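Local coordinates for FERM, RhoGEF and pleckstrin domain protein 2 (Danio rerio, PDB 6D21), which probably acts as a guanine nucleotide exchange factor that activates RAC1 and takes part in semaphorin signalling and actin remodelling, and is represented here by its FERM domain, at residues 120-125 with 161-166. Residues are numbered along the deposited sequence; the frame is centred on the assembly and turned at random.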
ATOM      1  N   ALA A 120     -15.581   7.140   3.627  1.00 25.09           N
ATOM      2  CA  ALA A 120     -15.342   6.838   2.219  1.00 25.31           C
ATOM      3  C   ALA A 120     -15.835   7.976   1.347  1.00 22.32           C
ATOM      4  O   ALA A 120     -15.136   8.425   0.434  1.00 21.82           O
ATOM      5  CB  ALA A 120     -16.030   5.535   1.806  1.00 21.89           C
ATOM      6  N   ALA A 121     -17.050   8.430   1.633  1.00 23.75           N
ATOM      7  CA  ALA A 121     -17.665   9.504   0.853  1.00 29.41           C
ATOM      8  C   ALA A 121     -16.841  10.799   0.941  1.00 27.50           C
ATOM      9  O   ALA A 121     -16.684  11.523  -0.041  1.00 25.01           O
ATOM     10  CB  ALA A 121     -19.092   9.741   1.325  1.00 26.63           C
ATOM     11  N   LEU A 122     -16.303  11.071   2.124  1.00 25.89           N
ATOM     12  CA  LEU A 122     -15.512  12.270   2.355  1.00 24.49           C
ATOM     13  C   LEU A 122     -14.178  12.210   1.596  1.00 23.16           C
ATOM     14  O   LEU A 122     -13.799  13.170   0.928  1.00 25.65           O
ATOM     15  CB  LEU A 122     -15.268  12.456   3.843  1.00 26.94           C
ATOM     16  CG  LEU A 122     -14.325  13.605   4.179  1.00 31.54           C
ATOM     17  CD1 LEU A 122     -14.947  14.932   3.758  1.00 26.52           C
ATOM     18  CD2 LEU A 122     -13.975  13.579   5.671  1.00 25.07           C
ATOM     19  N   LEU A 123     -13.490  11.075   1.676  1.00 21.82           N
ATOM     20  CA  LEU A 123     -12.295  10.857   0.862  1.00 20.72           C
ATOM     21  C   LEU A 123     -12.620  11.011  -0.630  1.00 24.15           C
ATOM     22  O   LEU A 123     -11.908  11.695  -1.369  1.00 27.63           O
ATOM     23  CB  LEU A 123     -11.691   9.466   1.135  1.00 21.18           C
ATOM     24  CG  LEU A 123     -10.990   9.284   2.482  1.00 26.04           C
ATOM     25  CD1 LEU A 123     -10.751   7.813   2.788  1.00 23.05           C
ATOM     26  CD2 LEU A 123      -9.647  10.061   2.486  1.00 24.85           C
ATOM     27  N   ALA A 124     -13.700  10.384  -1.081  1.00 24.70           N
ATOM     28  CA  ALA A 124     -14.058  10.463  -2.492  1.00 23.27           C
ATOM     29  C   ALA A 124     -14.358  11.916  -2.910  1.00 27.56           C
ATOM     30  O   ALA A 124     -14.021  12.334  -4.025  1.00 29.87           O
ATOM     31  CB  ALA A 124     -15.259   9.556  -2.787  1.00 23.85           C
ATOM     32  N   SER A 125     -14.981  12.684  -2.013  1.00 24.42           N
ATOM     33  CA  SER A 125     -15.356  14.063  -2.338  1.00 25.97           C
ATOM     34  C   SER A 125     -14.118  14.928  -2.555  1.00 25.69           C
ATOM     35  O   SER A 125     -14.118  15.797  -3.416  1.00 28.76           O
ATOM     36  CB  SER A 125     -16.248  14.672  -1.254  1.00 27.70           C
ATOM     37  OG  SER A 125     -15.516  15.065  -0.104  1.00 28.09           O
ATOM     38  N   MET A 161     -21.376  13.977  -3.491  1.00 37.09           N
ATOM     39  CA  MET A 161     -21.557  15.264  -4.166  1.00 44.95           C
ATOM     40  C   MET A 161     -21.896  16.353  -3.161  1.00 38.51           C
ATOM     41  O   MET A 161     -21.392  17.470  -3.248  1.00 38.41           O
ATOM     42  CB  MET A 161     -22.639  15.165  -5.249  1.00 55.56           C
ATOM     43  CG  MET A 161     -22.184  14.412  -6.502  1.00 46.00           C
ATOM     44  SD  MET A 161     -23.472  14.233  -7.754  1.00 50.63           S
ATOM     45  CE  MET A 161     -24.647  13.176  -6.906  1.00 44.11           C
ATOM     46  N   GLU A 162     -22.754  16.014  -2.208  1.00 37.55           N
ATOM     47  CA  GLU A 162     -23.091  16.900  -1.107  1.00 38.99           C
ATOM     48  C   GLU A 162     -21.825  17.408  -0.420  1.00 46.92           C
ATOM     49  O   GLU A 162     -21.646  18.613  -0.239  1.00 52.03           O
ATOM     50  CB  GLU A 162     -24.001  16.173  -0.107  1.00 42.43           C
ATOM     51  CG  GLU A 162     -24.504  17.013   1.046  1.00 64.46           C
ATOM     52  CD  GLU A 162     -25.438  16.239   1.975  1.00 79.61           C
ATOM     53  OE1 GLU A 162     -25.639  15.019   1.764  1.00 77.40           O
ATOM     54  OE2 GLU A 162     -25.977  16.859   2.916  1.00 90.05           O
ATOM     55  N   LEU A 163     -20.934  16.492  -0.058  1.00 40.22           N
ATOM     56  CA  LEU A 163     -19.688  16.870   0.593  1.00 42.03           C
ATOM     57  C   LEU A 163     -18.764  17.674  -0.335  1.00 40.15           C
ATOM     58  O   LEU A 163     -18.031  18.553   0.117  1.00 35.03           O
ATOM     59  CB  LEU A 163     -18.963  15.627   1.104  1.00 39.41           C
ATOM     60  CG  LEU A 163     -19.656  14.898   2.253  1.00 32.52           C
ATOM     61  CD1 LEU A 163     -18.911  13.612   2.599  1.00 29.19           C
ATOM     62  CD2 LEU A 163     -19.749  15.814   3.465  1.00 34.03           C
ATOM     63  N   HIS A 164     -18.800  17.367  -1.628  1.00 34.33           N
ATOM     64  CA  HIS A 164     -17.971  18.070  -2.606  1.00 34.36           C
ATOM     65  C   HIS A 164     -18.352  19.565  -2.706  1.00 39.69           C
ATOM     66  O   HIS A 164     -17.545  20.388  -3.117  1.00 42.28           O
ATOM     67  CB  HIS A 164     -18.085  17.389  -3.971  1.00 34.07           C
ATOM     68  CG  HIS A 164     -17.242  18.012  -5.041  1.00 41.66           C
ATOM     69  ND1 HIS A 164     -17.529  17.875  -6.383  1.00 44.26           N
ATOM     70  CD2 HIS A 164     -16.123  18.772  -4.972  1.00 42.57           C
ATOM     71  CE1 HIS A 164     -16.620  18.518  -7.095  1.00 46.33           C
ATOM     72  NE2 HIS A 164     -15.756  19.073  -6.261  1.00 46.04           N
ATOM     73  N   ARG A 165     -19.574  19.912  -2.312  1.00 43.40           N
ATOM     74  CA  ARG A 165     -20.016  21.316  -2.302  1.00 45.75           C
ATOM     75  C   ARG A 165     -19.213  22.163  -1.309  1.00 52.16           C
ATOM     76  O   ARG A 165     -19.154  23.385  -1.435  1.00 64.53           O
ATOM     77  CB  ARG A 165     -21.517  21.420  -1.971  1.00 41.67           C
ATOM     78  CG  ARG A 165     -22.441  20.869  -3.059  1.00 56.79           C
ATOM     79  CD  ARG A 165     -23.911  21.079  -2.719  1.00 55.34           C
ATOM     80  NE  ARG A 165     -24.595  21.890  -3.726  1.00 79.21           N
ATOM     81  CZ  ARG A 165     -25.093  23.105  -3.507  1.00 81.08           C
ATOM     82  NH1 ARG A 165     -24.986  23.666  -2.307  1.00 77.32           N
ATOM     83  NH2 ARG A 165     -25.695  23.766  -4.489  1.00 84.32           N
ATOM     84  N   ARG A 166     -18.609  21.515  -0.316  1.00 44.93           N
ATOM     85  CA  ARG A 166     -17.835  22.215   0.701  1.00 46.55           C
ATOM     86  C   ARG A 166     -16.445  22.636   0.230  1.00 42.47           C
ATOM     87  O   ARG A 166     -15.839  23.523   0.818  1.00 46.23           O
ATOM     88  CB  ARG A 166     -17.670  21.345   1.944  1.00 48.00           C
ATOM     89  CG  ARG A 166     -18.947  20.794   2.544  1.00 59.93           C
ATOM     90  CD  ARG A 166     -18.584  19.893   3.714  1.00 65.90           C
ATOM     91  NE  ARG A 166     -19.745  19.407   4.452  1.00 79.31           N
ATOM     92  CZ  ARG A 166     -19.668  18.594   5.502  1.00 88.00           C
ATOM     93  NH1 ARG A 166     -18.482  18.174   5.933  1.00 89.78           N
ATOM     94  NH2 ARG A 166     -20.771  18.193   6.121  1.00 88.84           N
TER
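Ser125 OG, 3.7 Å from Leu163 CB across the contact, is gripped by two groups: it donates to Leu122 O one turn back on its own helix (2.8 Å), and it is hydrogen-bonded to His167 NE2, just beyond segment 161-166. The contact joins helices 117-132 and 157-164 in the all-helical central lobe (F2) of the FERM domain. With chi1 at 77°, OG sits between the backbone N and the carbonyl carbon of Ser125, which turns it back to Leu122 O, 20° out of the carbonyl plane; the C=O...OG angle of 123° fits such a bent intrahelical bond. Close approach of the backbones is evident from the CA atoms of Ser125 and His164, 4.8 Å apart, with Ser125 CB 3.7 Å from His164 N. Replacing Ser125 with an alanine takes away the hydroxyl, and would probably leave His167 NE2 without its partner and Leu122 O without this extra bond. Earlier along both helices, Leu163 points CD1 at the helix backbone, 3.7 Å from Leu122 CA, and at Ala121 CB (4.1 Å). His164 is hydrogen-bonded through ND1 to Asp140 and through NE2 to Gly133 O, a pairing that may favour a doubly protonated imidazole. The other branch of Leu163 turns to its own segment: CD2 lies 3.4 Å above the centre of the Arg166 guanidinium plane.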